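Local coordinates for uncharacterized protein (Porphyromonas gingivalis, PDB 1ZBS), which is of unknown function but is probably a sugar kinase of the ASKHA superfamily, perhaps phosphorylating N-acetylglucosamine with ATP, at residues Asn39-Ala44 against Pro76-Ala81; Ser47-Ala52 against Asp83-His88; Ala170-Tyr175 against Ala180-Ser185; Gln205-Pro210 against Ser214-Ser219; Asp222-Asn227 against Ser253-Lys258. All blocks are in the same frame, centred on the assembly; numbering follows the deposited sequence.

Interaction 1: Asn39-Ala44 against Pro76-Ala81; sequences NEIDTA and PMLNEA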
# COMPACT_ATOMS: atom_id res chain seq x y z
N ASN A 39 13.45 -25.94 4.85
CA ASN A 39 13.14 -26.88 3.78
C ASN A 39 12.29 -26.38 2.62
O ASN A 39 12.29 -26.98 1.54
CB ASN A 39 12.54 -28.18 4.37
CG ASN A 39 11.23 -27.95 5.13
OD1 ASN A 39 10.22 -27.54 4.54
ND2 ASN A 39 11.25 -28.21 6.43
N GLU A 40 11.57 -25.28 2.81
CA GLU A 40 10.75 -24.77 1.70
C GLU A 40 11.68 -24.13 0.67
O GLU A 40 11.26 -23.78 -0.43
CB GLU A 40 9.71 -23.76 2.19
CG GLU A 40 10.21 -22.35 2.37
CD GLU A 40 9.07 -21.35 2.51
OE1 GLU A 40 8.24 -21.27 1.56
OE2 GLU A 40 8.99 -20.67 3.56
N ILE A 41 12.96 -23.99 1.04
CA ILE A 41 13.97 -23.44 0.14
C ILE A 41 15.01 -24.54 -0.12
O ILE A 41 15.81 -24.46 -1.05
CB ILE A 41 14.70 -22.20 0.74
CG1 ILE A 41 15.59 -21.56 -0.33
CG2 ILE A 41 15.58 -22.61 1.92
CD1 ILE A 41 14.86 -21.31 -1.65
N ASP A 42 14.97 -25.56 0.74
CA ASP A 42 15.88 -26.70 0.65
C ASP A 42 15.42 -27.55 -0.53
O ASP A 42 16.13 -28.44 -1.00
CB ASP A 42 15.78 -27.53 1.94
CG ASP A 42 17.09 -28.16 2.32
OD1 ASP A 42 18.05 -27.42 2.65
OD2 ASP A 42 17.17 -29.41 2.30
N THR A 43 14.20 -27.27 -0.98
CA THR A 43 13.62 -27.98 -2.10
C THR A 43 13.97 -27.31 -3.41
O THR A 43 14.24 -27.97 -4.42
CB THR A 43 12.09 -28.07 -1.96
OG1 THR A 43 11.49 -28.21 -3.26
CG2 THR A 43 11.55 -26.83 -1.27
N ALA A 44 13.99 -25.98 -3.39
CA ALA A 44 14.32 -25.21 -4.59
C ALA A 44 15.79 -25.40 -4.95
O ALA A 44 16.16 -25.44 -6.12
CB ALA A 44 14.03 -23.73 -4.36
N PRO A 76 22.98 -17.22 7.81
CA PRO A 76 23.57 -18.51 8.17
C PRO A 76 22.65 -19.71 7.97
O PRO A 76 23.05 -20.85 8.16
CB PRO A 76 23.95 -18.32 9.64
CG PRO A 76 22.92 -17.36 10.13
CD PRO A 76 22.88 -16.35 9.00
N MSE A 77 21.41 -19.44 7.57
CA MSE A 77 20.46 -20.51 7.35
C MSE A 77 20.59 -20.98 5.91
O MSE A 77 20.64 -22.18 5.63
CB MSE A 77 19.05 -20.00 7.66
CG MSE A 77 17.95 -21.05 7.61
SE MSE A 77 17.39 -21.47 5.80
CE MSE A 77 15.86 -20.28 5.66
N LEU A 78 20.66 -20.04 4.98
CA LEU A 78 20.81 -20.38 3.57
C LEU A 78 22.20 -20.96 3.37
O LEU A 78 22.42 -21.77 2.48
CB LEU A 78 20.62 -19.14 2.71
CG LEU A 78 20.69 -19.33 1.19
CD1 LEU A 78 19.75 -20.44 0.75
CD2 LEU A 78 20.32 -18.01 0.53
N ASN A 79 23.14 -20.52 4.21
CA ASN A 79 24.51 -20.99 4.14
C ASN A 79 24.52 -22.50 4.43
O ASN A 79 25.25 -23.25 3.79
CB ASN A 79 25.38 -20.24 5.16
CG ASN A 79 26.85 -20.63 5.08
OD1 ASN A 79 27.21 -21.79 5.24
ND2 ASN A 79 27.70 -19.64 4.83
N GLU A 80 23.70 -22.92 5.39
CA GLU A 80 23.62 -24.33 5.74
C GLU A 80 22.96 -25.14 4.63
O GLU A 80 23.40 -26.24 4.31
CB GLU A 80 22.82 -24.51 7.04
CG GLU A 80 23.49 -23.90 8.25
CD GLU A 80 22.71 -24.17 9.53
OE1 GLU A 80 22.47 -25.36 9.83
OE2 GLU A 80 22.34 -23.20 10.22
N ALA A 81 21.90 -24.57 4.05
CA ALA A 81 21.17 -25.22 2.96
C ALA A 81 22.07 -25.39 1.75
O ALA A 81 22.10 -26.45 1.13
CB ALA A 81 19.95 -24.37 2.59

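Interaction 2: Ser47-Ala52 against Asp83-His88; sequences SEVLPA and DSMLPH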
# COMPACT_ATOMS: atom_id res chain seq x y z
N SER A 47 16.24 -28.89 -6.70
CA SER A 47 15.24 -29.22 -7.71
C SER A 47 15.32 -28.18 -8.82
O SER A 47 14.83 -28.39 -9.93
CB SER A 47 13.83 -29.20 -7.11
OG SER A 47 13.40 -27.88 -6.84
N GLU A 48 15.96 -27.05 -8.50
CA GLU A 48 16.12 -25.97 -9.46
C GLU A 48 17.59 -25.59 -9.63
O GLU A 48 18.05 -25.35 -10.75
CB GLU A 48 15.34 -24.74 -8.99
CG GLU A 48 13.85 -24.99 -8.77
CD GLU A 48 13.09 -23.74 -8.36
OE1 GLU A 48 12.99 -22.80 -9.18
OE2 GLU A 48 12.59 -23.69 -7.22
N VAL A 49 18.32 -25.55 -8.53
CA VAL A 49 19.73 -25.17 -8.59
C VAL A 49 20.64 -26.33 -8.97
O VAL A 49 21.38 -26.24 -9.95
CB VAL A 49 20.22 -24.59 -7.24
CG1 VAL A 49 21.58 -23.95 -7.43
CG2 VAL A 49 19.22 -23.57 -6.72
N LEU A 50 20.58 -27.41 -8.20
CA LEU A 50 21.42 -28.58 -8.47
C LEU A 50 21.28 -29.13 -9.88
O LEU A 50 22.28 -29.39 -10.54
CB LEU A 50 21.11 -29.70 -7.47
CG LEU A 50 22.20 -30.03 -6.44
CD1 LEU A 50 21.74 -31.19 -5.59
CD2 LEU A 50 23.51 -30.38 -7.15
N PRO A 51 20.04 -29.32 -10.36
CA PRO A 51 19.86 -29.85 -11.72
C PRO A 51 20.37 -28.92 -12.81
O PRO A 51 20.59 -29.34 -13.95
CB PRO A 51 18.35 -30.08 -11.79
CG PRO A 51 17.80 -29.03 -10.88
CD PRO A 51 18.74 -29.12 -9.70
N ALA A 52 20.54 -27.65 -12.47
CA ALA A 52 21.03 -26.65 -13.43
C ALA A 52 22.54 -26.73 -13.55
O ALA A 52 23.10 -26.66 -14.65
CB ALA A 52 20.60 -25.25 -12.99
N ASP A 83 25.37 -25.28 1.77
CA ASP A 83 26.45 -26.17 2.15
C ASP A 83 26.03 -27.64 2.03
O ASP A 83 26.88 -28.51 1.85
CB ASP A 83 26.92 -25.84 3.57
CG ASP A 83 28.19 -26.56 3.94
OD1 ASP A 83 28.11 -27.75 4.34
OD2 ASP A 83 29.29 -25.95 3.82
N SER A 84 24.73 -27.92 2.13
CA SER A 84 24.25 -29.29 2.01
C SER A 84 24.08 -29.61 0.52
O SER A 84 24.06 -30.78 0.13
CB SER A 84 22.91 -29.46 2.74
OG SER A 84 23.10 -29.38 4.15
N MSE A 85 23.98 -28.57 -0.30
CA MSE A 85 23.86 -28.77 -1.73
C MSE A 85 25.22 -29.25 -2.24
O MSE A 85 25.30 -30.26 -2.93
CB MSE A 85 23.46 -27.46 -2.41
CG MSE A 85 23.41 -27.55 -3.92
SE MSE A 85 22.49 -26.05 -4.71
CE MSE A 85 23.95 -24.77 -4.74
N LEU A 86 26.27 -28.51 -1.91
CA LEU A 86 27.63 -28.88 -2.29
C LEU A 86 28.41 -29.02 -0.99
O LEU A 86 29.08 -28.08 -0.55
CB LEU A 86 28.29 -27.83 -3.19
CG LEU A 86 27.78 -27.55 -4.61
CD1 LEU A 86 27.15 -28.80 -5.19
CD2 LEU A 86 26.78 -26.41 -4.58
N PRO A 87 28.32 -30.20 -0.35
CA PRO A 87 28.99 -30.52 0.91
C PRO A 87 30.51 -30.50 0.81
O PRO A 87 31.22 -30.43 1.82
CB PRO A 87 28.44 -31.90 1.26
CG PRO A 87 28.20 -32.50 -0.09
CD PRO A 87 27.56 -31.36 -0.85
N HIS A 88 31.02 -30.57 -0.42
CA HIS A 88 32.47 -30.56 -0.61
C HIS A 88 32.98 -29.20 -1.06
O HIS A 88 34.12 -29.08 -1.52
CB HIS A 88 32.88 -31.65 -1.59
CG HIS A 88 32.50 -33.03 -1.13
ND1 HIS A 88 32.85 -33.51 0.11
CD2 HIS A 88 31.75 -34.00 -1.72
CE1 HIS A 88 32.34 -34.72 0.27
NE2 HIS A 88 31.67 -35.04 -0.83

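Interaction 3: Ala170-Tyr175 against Ala180-Ser185; sequences AFLQEY and ADIIES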
# COMPACT_ATOMS: atom_id res chain seq x y z
N ALA A 170 -7.60 0.74 -22.51
CA ALA A 170 -6.52 0.12 -23.27
C ALA A 170 -5.68 -0.78 -22.35
O ALA A 170 -5.21 -1.84 -22.76
CB ALA A 170 -5.63 1.20 -23.89
N PHE A 171 -5.50 -0.33 -21.10
CA PHE A 171 -4.74 -1.05 -20.07
C PHE A 171 -5.49 -2.29 -19.61
O PHE A 171 -4.96 -3.40 -19.62
CB PHE A 171 -4.49 -0.13 -18.86
CG PHE A 171 -3.80 -0.80 -17.69
CD1 PHE A 171 -2.42 -0.93 -17.65
CD2 PHE A 171 -4.54 -1.31 -16.62
CE1 PHE A 171 -1.77 -1.54 -16.57
CE2 PHE A 171 -3.91 -1.92 -15.53
CZ PHE A 171 -2.52 -2.04 -15.50
N LEU A 172 -6.73 -2.09 -19.18
CA LEU A 172 -7.54 -3.19 -18.67
C LEU A 172 -7.73 -4.33 -19.68
O LEU A 172 -7.67 -5.51 -19.31
CB LEU A 172 -8.91 -2.66 -18.22
CG LEU A 172 -8.91 -1.63 -17.07
CD1 LEU A 172 -10.35 -1.17 -16.80
CD2 LEU A 172 -8.31 -2.24 -15.81
N GLN A 173 -7.95 -3.98 -20.94
CA GLN A 173 -8.15 -4.96 -22.00
C GLN A 173 -6.87 -5.75 -22.35
O GLN A 173 -6.93 -6.94 -22.67
CB GLN A 173 -8.73 -4.27 -23.25
CG GLN A 173 -10.24 -4.00 -23.19
CD GLN A 173 -10.71 -2.99 -24.24
OE1 GLN A 173 -10.10 -2.84 -25.30
NE2 GLN A 173 -11.82 -2.30 -23.95
N GLU A 174 -5.72 -5.09 -22.30
CA GLU A 174 -4.47 -5.75 -22.61
C GLU A 174 -4.18 -6.87 -21.62
O GLU A 174 -3.69 -7.93 -22.00
CB GLU A 174 -3.32 -4.75 -22.60
CG GLU A 174 -1.99 -5.38 -22.93
CD GLU A 174 -0.89 -4.35 -23.01
OE1 GLU A 174 -1.16 -3.22 -23.47
OE2 GLU A 174 0.25 -4.68 -22.64
N TYR A 175 -4.51 -6.62 -20.36
CA TYR A 175 -4.29 -7.58 -19.29
C TYR A 175 -5.57 -8.30 -18.87
O TYR A 175 -5.56 -9.06 -17.91
CB TYR A 175 -3.70 -6.87 -18.07
CG TYR A 175 -2.35 -6.24 -18.37
CD1 TYR A 175 -1.21 -7.04 -18.48
CD2 TYR A 175 -2.23 -4.88 -18.62
CE1 TYR A 175 0.01 -6.49 -18.84
CE2 TYR A 175 -1.00 -4.31 -18.98
CZ TYR A 175 0.11 -5.13 -19.09
OH TYR A 175 1.32 -4.62 -19.46
N ALA A 180 -12.44 -4.67 -10.13
CA ALA A 180 -12.60 -5.64 -9.06
C ALA A 180 -11.47 -6.68 -9.02
O ALA A 180 -11.03 -7.07 -7.93
CB ALA A 180 -13.97 -6.33 -9.16
N ASP A 181 -10.98 -7.12 -10.18
CA ASP A 181 -9.87 -8.09 -10.18
C ASP A 181 -8.61 -7.45 -9.58
O ASP A 181 -7.86 -8.09 -8.84
CB ASP A 181 -9.54 -8.60 -11.60
CG ASP A 181 -10.69 -9.35 -12.25
OD1 ASP A 181 -11.38 -10.12 -11.54
OD2 ASP A 181 -10.90 -9.19 -13.47
N ILE A 182 -8.38 -6.18 -9.91
CA ILE A 182 -7.22 -5.48 -9.39
C ILE A 182 -7.30 -5.41 -7.86
O ILE A 182 -6.32 -5.70 -7.16
CB ILE A 182 -7.11 -4.07 -10.04
CG1 ILE A 182 -6.83 -4.24 -11.54
CG2 ILE A 182 -5.99 -3.26 -9.39
CD1 ILE A 182 -6.79 -2.97 -12.34
N ILE A 183 -8.47 -5.07 -7.32
CA ILE A 183 -8.65 -5.00 -5.87
C ILE A 183 -8.37 -6.37 -5.25
O ILE A 183 -7.68 -6.47 -4.23
CB ILE A 183 -10.08 -4.57 -5.50
CG1 ILE A 183 -10.32 -3.13 -5.95
CG2 ILE A 183 -10.29 -4.66 -3.99
CD1 ILE A 183 -9.33 -2.15 -5.38
N GLU A 184 -8.93 -7.41 -5.85
CA GLU A 184 -8.74 -8.77 -5.37
C GLU A 184 -7.24 -9.14 -5.33
O GLU A 184 -6.75 -9.60 -4.29
CB GLU A 184 -9.54 -9.75 -6.27
CG GLU A 184 -9.19 -11.24 -6.09
CD GLU A 184 -9.95 -12.17 -7.05
OE1 GLU A 184 -10.12 -11.80 -8.25
OE2 GLU A 184 -10.36 -13.28 -6.62
N SER A 185 -6.52 -8.91 -6.42
CA SER A 185 -5.08 -9.24 -6.46
C SER A 185 -4.23 -8.41 -5.51
O SER A 185 -3.29 -8.91 -4.90
CB SER A 185 -4.54 -9.08 -7.88
OG SER A 185 -5.23 -9.92 -8.79

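Interaction 4: Gln205-Pro210 against Ser214-Ser219; sequences QHLDIP and SLVQNS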
# COMPACT_ATOMS: atom_id res chain seq x y z
N GLN A 205 6.23 1.74 -22.19
CA GLN A 205 5.81 1.89 -23.58
C GLN A 205 4.89 3.08 -23.82
O GLN A 205 4.51 3.35 -24.95
CB GLN A 205 5.14 0.60 -24.07
CG GLN A 205 6.14 -0.50 -24.42
CD GLN A 205 5.49 -1.79 -24.86
OE1 GLN A 205 4.52 -1.80 -25.63
NE2 GLN A 205 6.03 -2.91 -24.38
N HIS A 206 4.57 3.81 -22.76
CA HIS A 206 3.68 4.96 -22.86
C HIS A 206 4.26 6.25 -22.31
O HIS A 206 3.52 7.20 -22.03
CB HIS A 206 2.36 4.65 -22.16
CG HIS A 206 1.47 3.74 -22.95
ND1 HIS A 206 0.70 4.20 -24.00
CD2 HIS A 206 1.23 2.41 -22.85
CE1 HIS A 206 0.03 3.18 -24.52
NE2 HIS A 206 0.33 2.09 -23.84
N LEU A 207 5.58 6.29 -22.17
CA LEU A 207 6.29 7.46 -21.65
C LEU A 207 6.10 8.68 -22.54
O LEU A 207 6.39 9.81 -22.14
CB LEU A 207 7.79 7.16 -21.54
CG LEU A 207 8.20 6.13 -20.48
CD1 LEU A 207 9.66 5.76 -20.65
CD2 LEU A 207 7.94 6.71 -19.10
N ASP A 208 5.63 8.45 -23.77
CA ASP A 208 5.39 9.53 -24.71
C ASP A 208 4.20 10.37 -24.26
O ASP A 208 3.96 11.45 -24.79
CB ASP A 208 5.15 8.99 -26.13
CG ASP A 208 4.45 7.64 -26.13
OD1 ASP A 208 5.07 6.62 -25.72
OD2 ASP A 208 3.27 7.58 -26.56
N ILE A 209 3.47 9.86 -23.27
CA ILE A 209 2.31 10.56 -22.73
C ILE A 209 2.76 11.33 -21.48
O ILE A 209 3.38 10.75 -20.58
CB ILE A 209 1.20 9.58 -22.32
CG1 ILE A 209 0.74 8.76 -23.54
CG2 ILE A 209 0.05 10.33 -21.70
CD1 ILE A 209 -0.29 7.71 -23.21
N PRO A 210 2.44 12.63 -21.40
CA PRO A 210 2.78 13.51 -20.28
C PRO A 210 2.49 12.94 -18.89
O PRO A 210 3.40 12.76 -18.08
CB PRO A 210 1.96 14.77 -20.56
CG PRO A 210 1.97 14.82 -22.05
CD PRO A 210 1.69 13.38 -22.43
N SER A 214 5.52 12.22 -16.17
CA SER A 214 5.67 12.96 -14.93
C SER A 214 5.47 12.03 -13.73
O SER A 214 6.05 12.25 -12.66
CB SER A 214 4.69 14.13 -14.87
OG SER A 214 3.37 13.67 -14.64
N LEU A 215 4.63 11.01 -13.89
CA LEU A 215 4.40 10.06 -12.81
C LEU A 215 5.69 9.30 -12.50
O LEU A 215 6.08 9.17 -11.33
CB LEU A 215 3.28 9.08 -13.19
CG LEU A 215 2.95 7.96 -12.18
CD1 LEU A 215 1.47 7.54 -12.32
CD2 LEU A 215 3.87 6.77 -12.42
N VAL A 216 6.37 8.82 -13.53
CA VAL A 216 7.62 8.09 -13.34
C VAL A 216 8.72 9.01 -12.83
O VAL A 216 9.52 8.63 -11.97
CB VAL A 216 8.08 7.43 -14.66
CG1 VAL A 216 9.44 6.79 -14.48
CG2 VAL A 216 7.05 6.38 -15.07
N GLN A 217 8.73 10.23 -13.36
CA GLN A 217 9.69 11.25 -13.00
C GLN A 217 9.59 11.66 -11.52
O GLN A 217 10.60 11.75 -10.82
CB GLN A 217 9.47 12.47 -13.89
CG GLN A 217 10.17 13.75 -13.48
CD GLN A 217 9.78 14.93 -14.37
OE1 GLN A 217 10.28 15.08 -15.49
NE2 GLN A 217 8.88 15.77 -13.88
N ASN A 218 8.37 11.89 -11.05
CA ASN A 218 8.17 12.29 -9.67
C ASN A 218 8.54 11.19 -8.69
O ASN A 218 9.03 11.45 -7.59
CB ASN A 218 6.72 12.72 -9.43
CG ASN A 218 6.34 13.91 -10.28
OD1 ASN A 218 7.19 14.72 -10.65
ND2 ASN A 218 5.05 14.03 -10.59
N SER A 219 8.33 9.94 -9.10
CA SER A 219 8.66 8.84 -8.23
C SER A 219 10.18 8.68 -8.12
O SER A 219 10.70 8.44 -7.03
CB SER A 219 8.04 7.54 -8.75
OG SER A 219 8.09 6.55 -7.74

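Interaction 5: Asp222-Asn227 against Ser253-Lys258; sequences DFLVRN and SSVIKK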
# COMPACT_ATOMS: atom_id res chain seq x y z
N ASP A 222 11.47 11.39 -5.96
CA ASP A 222 11.11 11.03 -4.59
C ASP A 222 12.11 10.04 -4.03
O ASP A 222 12.48 10.11 -2.85
CB ASP A 222 9.73 10.38 -4.55
CG ASP A 222 8.69 11.25 -3.91
OD1 ASP A 222 7.94 11.93 -4.65
OD2 ASP A 222 8.63 11.26 -2.66
N PHE A 223 12.53 9.09 -4.86
CA PHE A 223 13.49 8.10 -4.41
C PHE A 223 14.80 8.78 -4.02
O PHE A 223 15.36 8.50 -2.96
CB PHE A 223 13.75 7.05 -5.49
CG PHE A 223 14.94 6.17 -5.20
CD1 PHE A 223 16.19 6.48 -5.72
CD2 PHE A 223 14.82 5.06 -4.36
CE1 PHE A 223 17.31 5.71 -5.41
CE2 PHE A 223 15.93 4.28 -4.04
CZ PHE A 223 17.18 4.60 -4.56
N LEU A 224 15.28 9.70 -4.86
CA LEU A 224 16.53 10.39 -4.56
C LEU A 224 16.41 11.18 -3.27
O LEU A 224 17.25 11.06 -2.37
CB LEU A 224 16.90 11.33 -5.71
CG LEU A 224 17.25 10.61 -7.00
CD1 LEU A 224 17.45 11.61 -8.13
CD2 LEU A 224 18.50 9.77 -6.78
N VAL A 225 15.36 11.98 -3.19
CA VAL A 225 15.12 12.81 -2.02
C VAL A 225 15.15 12.03 -0.70
O VAL A 225 15.95 12.33 0.19
CB VAL A 225 13.76 13.53 -2.13
CG1 VAL A 225 13.49 14.34 -0.86
CG2 VAL A 225 13.74 14.45 -3.35
N ARG A 226 14.30 11.02 -0.58
CA ARG A 226 14.20 10.23 0.65
C ARG A 226 15.16 9.06 0.78
O ARG A 226 15.14 8.36 1.80
CB ARG A 226 12.78 9.70 0.78
CG ARG A 226 11.73 10.74 0.49
CD ARG A 226 10.51 10.10 -0.13
NE ARG A 226 9.72 9.35 0.84
CZ ARG A 226 8.64 9.83 1.45
NH1 ARG A 226 8.23 11.07 1.20
NH2 ARG A 226 7.96 9.07 2.29
N ASN A 227 16.01 8.84 -0.22
CA ASN A 227 16.93 7.71 -0.14
C ASN A 227 18.40 8.03 -0.42
O ASN A 227 19.28 7.31 0.05
CB ASN A 227 16.45 6.60 -1.09
CG ASN A 227 15.07 6.06 -0.73
OD1 ASN A 227 14.92 5.27 0.20
ND2 ASN A 227 14.05 6.50 -1.46
N SER A 253 18.17 9.56 -15.74
CA SER A 253 19.24 10.53 -16.00
C SER A 253 18.74 11.97 -15.82
O SER A 253 19.38 12.78 -15.16
CB SER A 253 19.78 10.40 -17.42
OG SER A 253 20.86 9.49 -17.49
N SER A 254 17.60 12.26 -16.44
CA SER A 254 17.02 13.59 -16.37
C SER A 254 16.75 14.00 -14.93
O SER A 254 17.02 15.14 -14.54
CB SER A 254 15.73 13.65 -17.16
OG SER A 254 15.02 14.84 -16.85
N VAL A 255 16.19 13.08 -14.15
CA VAL A 255 15.88 13.35 -12.75
C VAL A 255 17.16 13.66 -11.96
O VAL A 255 17.23 14.67 -11.27
CB VAL A 255 15.16 12.15 -12.10
CG1 VAL A 255 14.95 12.42 -10.61
CG2 VAL A 255 13.82 11.91 -12.78
N ILE A 256 18.15 12.78 -12.07
CA ILE A 256 19.42 12.96 -11.40
C ILE A 256 20.03 14.31 -11.77
O ILE A 256 20.41 15.09 -10.91
CB ILE A 256 20.42 11.84 -11.78
CG1 ILE A 256 19.97 10.51 -11.16
CG2 ILE A 256 21.83 12.22 -11.35
CD1 ILE A 256 20.71 9.28 -11.69
N LYS A 257 20.12 14.57 -13.07
CA LYS A 257 20.69 15.82 -13.58
C LYS A 257 19.93 17.01 -12.99
O LYS A 257 20.53 17.96 -12.49
CB LYS A 257 20.58 15.85 -15.11
CG LYS A 257 21.63 16.69 -15.82
CD LYS A 257 22.68 15.80 -16.48
CE LYS A 257 22.06 14.93 -17.58
NZ LYS A 257 23.04 14.02 -18.25
N LYS A 258 18.61 16.94 -13.05
CA LYS A 258 17.75 18.00 -12.56
C LYS A 258 18.00 18.36 -11.09
O LYS A 258 17.70 19.48 -10.67
CB LYS A 258 16.29 17.60 -12.77
CG LYS A 258 15.29 18.73 -12.61
CD LYS A 258 14.00 18.39 -13.36
CE LYS A 258 12.88 19.37 -13.06
NZ LYS A 258 12.38 19.25 -11.66

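Interaction 1: Asn39-Ala44 against Pro76-Ala81
Ile41 and Asp42 of helix 38-53 face Met77, Leu78 and Ala81 of helix 75-85 across a crossing of about -42°, and the two short axes come within 10.2 Å of each other. The two helices run in roughly the same direction, and the backbones draw closest where the CA of Asp42 lies 6.0 Å from the CA of Ala81, which points its CB at the other helix. The turn at 39-44 is only loosely bonded, whereas the N of Ala81 makes a regular helical bond to the O of Met77.

No hydrogen bond crosses the contact. Ile41 is buried and its two branches part company: CG2 meets the CE of Met77 (selenomethionine) at 4.4 Å, while CG1 faces the CD1 of Leu78 at the same distance. With CG anti to its backbone N (chi1 -177°), Leu78 brings that methyl back to Ile41, and Ile31 packs against both side chains; Leu78 also touches Val94 on edge strand 91-95. Asp42 reaches over with one carboxylate oxygen, OD1 lying 3.6 Å from the CB of Ala81, a van der Waals touch on a methyl group. Its other oxygen, OD2, forms a salt bridge with Arg46 one turn on, so the charge is met within its own helix.

This is helix-helix packing beside the N-terminal five-stranded sheet, whose 3-2-1-4-5 strand order is that of the ribonuclease H-like fold in ASKHA proteins.

Interaction 2: Ser47-Ala52 against Asp83-His88
Apolar contact carries the whole meeting of Val49 and Leu50 with Met85 (selenomethionine) and Leu86; no hydrogen bond crosses between the segments. Met85 gives most to it. Its CG is anti to the backbone N (chi1 176°) and the chain bends only at chi3 (83°), which brings the selenium and the terminal methyl against Val49. The SE lies 3.6 Å from Val49 CG1 and 3.7 Å from Val49 CB, and the Met85 CE sits 3.7 Å from the same CG1. The two side chains meet at about a right angle, and Val49 meets the bent end of Met85 with CB and CG1.

Both partners belong to the helical layer beside the N-terminal sheet of the ASKHA-type domain: Val49 and Leu50 come near the end of helix 38-53, Met85 from the last turn of helix 75-85.

Leu50 touches Met85 nearer its root, CG to CG at 3.7 Å, the two side chains running alongside each other with opposite headings. Its CD2 then stretches to the CD1 of Leu86 at 4.4 Å, a looser touch just beyond the helix.

Two serines bond within their own helices: Ser47 OG to the carbonyl O of Thr43, and Ser84 OG to that of Glu80. Glu48 OE1 makes a weak hydrogen bond to Thr28 OG1.

Interaction 3: Ala170-Tyr175 against Ala180-Ser185
Leu172 and Ile182 each turn their chain beside the backbone N, with chi1 near -61° for Leu172 CG and -65° for Ile182 CG1. Ile182 runs on extended to CD1, whereas Leu172 meets it with CD2, the branch that turns off from its extended CD1. They meet between two consecutive helices, 167-174 and 179-188, joined by a short loop and packed beside helix 147-159 in the C-terminal part of this ASKHA-type protein. Leu172 CD2 touches Ile182 CD1 at 3.9 Å, the side chains crossing at about a right angle.

The same Ile182 CD1 also reaches the edge of the Phe171 ring, near its plane, at 4.4 Å from CE2. Phe199 and Phe202 each meet Phe171 edge-to-face. Ile155 of helix 147-159 packs on both Phe171 and Ile182, and Leu141 of the second subunit rests on Ile182, so helix 179-188 reaches the second subunit.

Within that helix the carbonyl O of Asp181 accepts two bonds from Ser185, one from its backbone N and one from its OG at 3.2 Å, the hydroxyl lying 36° out of the carbonyl plane.

Interaction 4: Gln205-Pro210 against Ser214-Ser219
Pro210, Ser214 and Leu207 have the most surface buried by this contact, and the first two are joined by a backbone hydrogen bond. The N of Ser214 donates to the O of Pro210 over 2.9 Å with an N-H...O angle of 176°, nearly straight. The Ser214 side chain stays close to that acceptor: its OG stands 3.6 Å from the Pro210 O without bonding to it, and instead makes a weak hydrogen bond to the carbonyl O of Ala211.

The bond is an i to i+4 link in the first turn of helix 210-229. Ile209 holds its N-cap position and proline its first turn, where a residue without an N-H costs no helical bond. Ahead of it the chain makes a type I beta turn from His206 to Ile209, closed by the Ile209 N bonding to the His206 O at 2.9 Å.

Leu207, inside that turn, folds back on the new helix. Its CG lies anti to the carbonyl carbon (chi1 -68°), and CD2 meets the CG2 of Val216 at 4.1 Å, the two side chains crossing at about a right angle. Tyr248 packs against both Leu207 and Val216, while Val251 of helix 249-258 also touches Val216.

Interaction 5: Asp222-Asn227 against Ser253-Lys258
Leu224 carries this contact from the helix 210-229 side, and its CD1 methyl does the touching. Chi1 of -66° sets CG opposite the carbonyl carbon, and chi2 of 173° extends the chain straight toward helix 249-258. There CD1 comes between two neighbouring residues: it meets Val255 CG1 at 3.6 Å, and on Ile256 it reaches the backbone, 4.0 Å from CA, as well as the side chain, 4.1 Å from CG1.

The receiving side chains are turned differently. Val255 places CG1 opposite its backbone N (chi1 175°), so this branch rather than CG2 meets the leucine, the two chains approaching at a slant. Ile256 instead has CG1 beside the backbone N, and Leu224 passes along the root of that branch. The backbones are nearest at Leu224 and Ile256, with CA atoms 7.9 Å apart. Leu238 of strand 238-241 touches both residues, which seats the helix pair against the second five-stranded sheet.

Away from this apolar patch, Arg226 forms a salt bridge through NE to Glu144, and Asn227 OD1 accepts a hydrogen bond from Lys160 of the second subunit.

All three residues that touch are buried and no hydrogen bond links the segments, so the two helices are held here by close packing of aliphatic groups alone, while Arg226 and Asn227 bind Glu144, and Asn227 also Lys160 of the second subunit.

Overall arrangement
The five contacts fall into two groups, as expected of a two-domain ASKHA protein. Interactions 1 and 2 share helices 38-53 and 75-85 beside the first sheet; their centres are 10 Å apart, and the Ala44 O probably accepts a hydrogen bond from the Val49 N. Interactions 4 and 5 share helix 210-229, with centres 14 Å apart, and touch where Gln217 O meets Val255 CG2 at 3.8 Å. Both lie across the chain's centre from the first pair, with centres 37 to 43 Å away. Interaction 3 sits about 20 Å from interaction 4, centre to centre, and like interaction 5 reaches the second subunit.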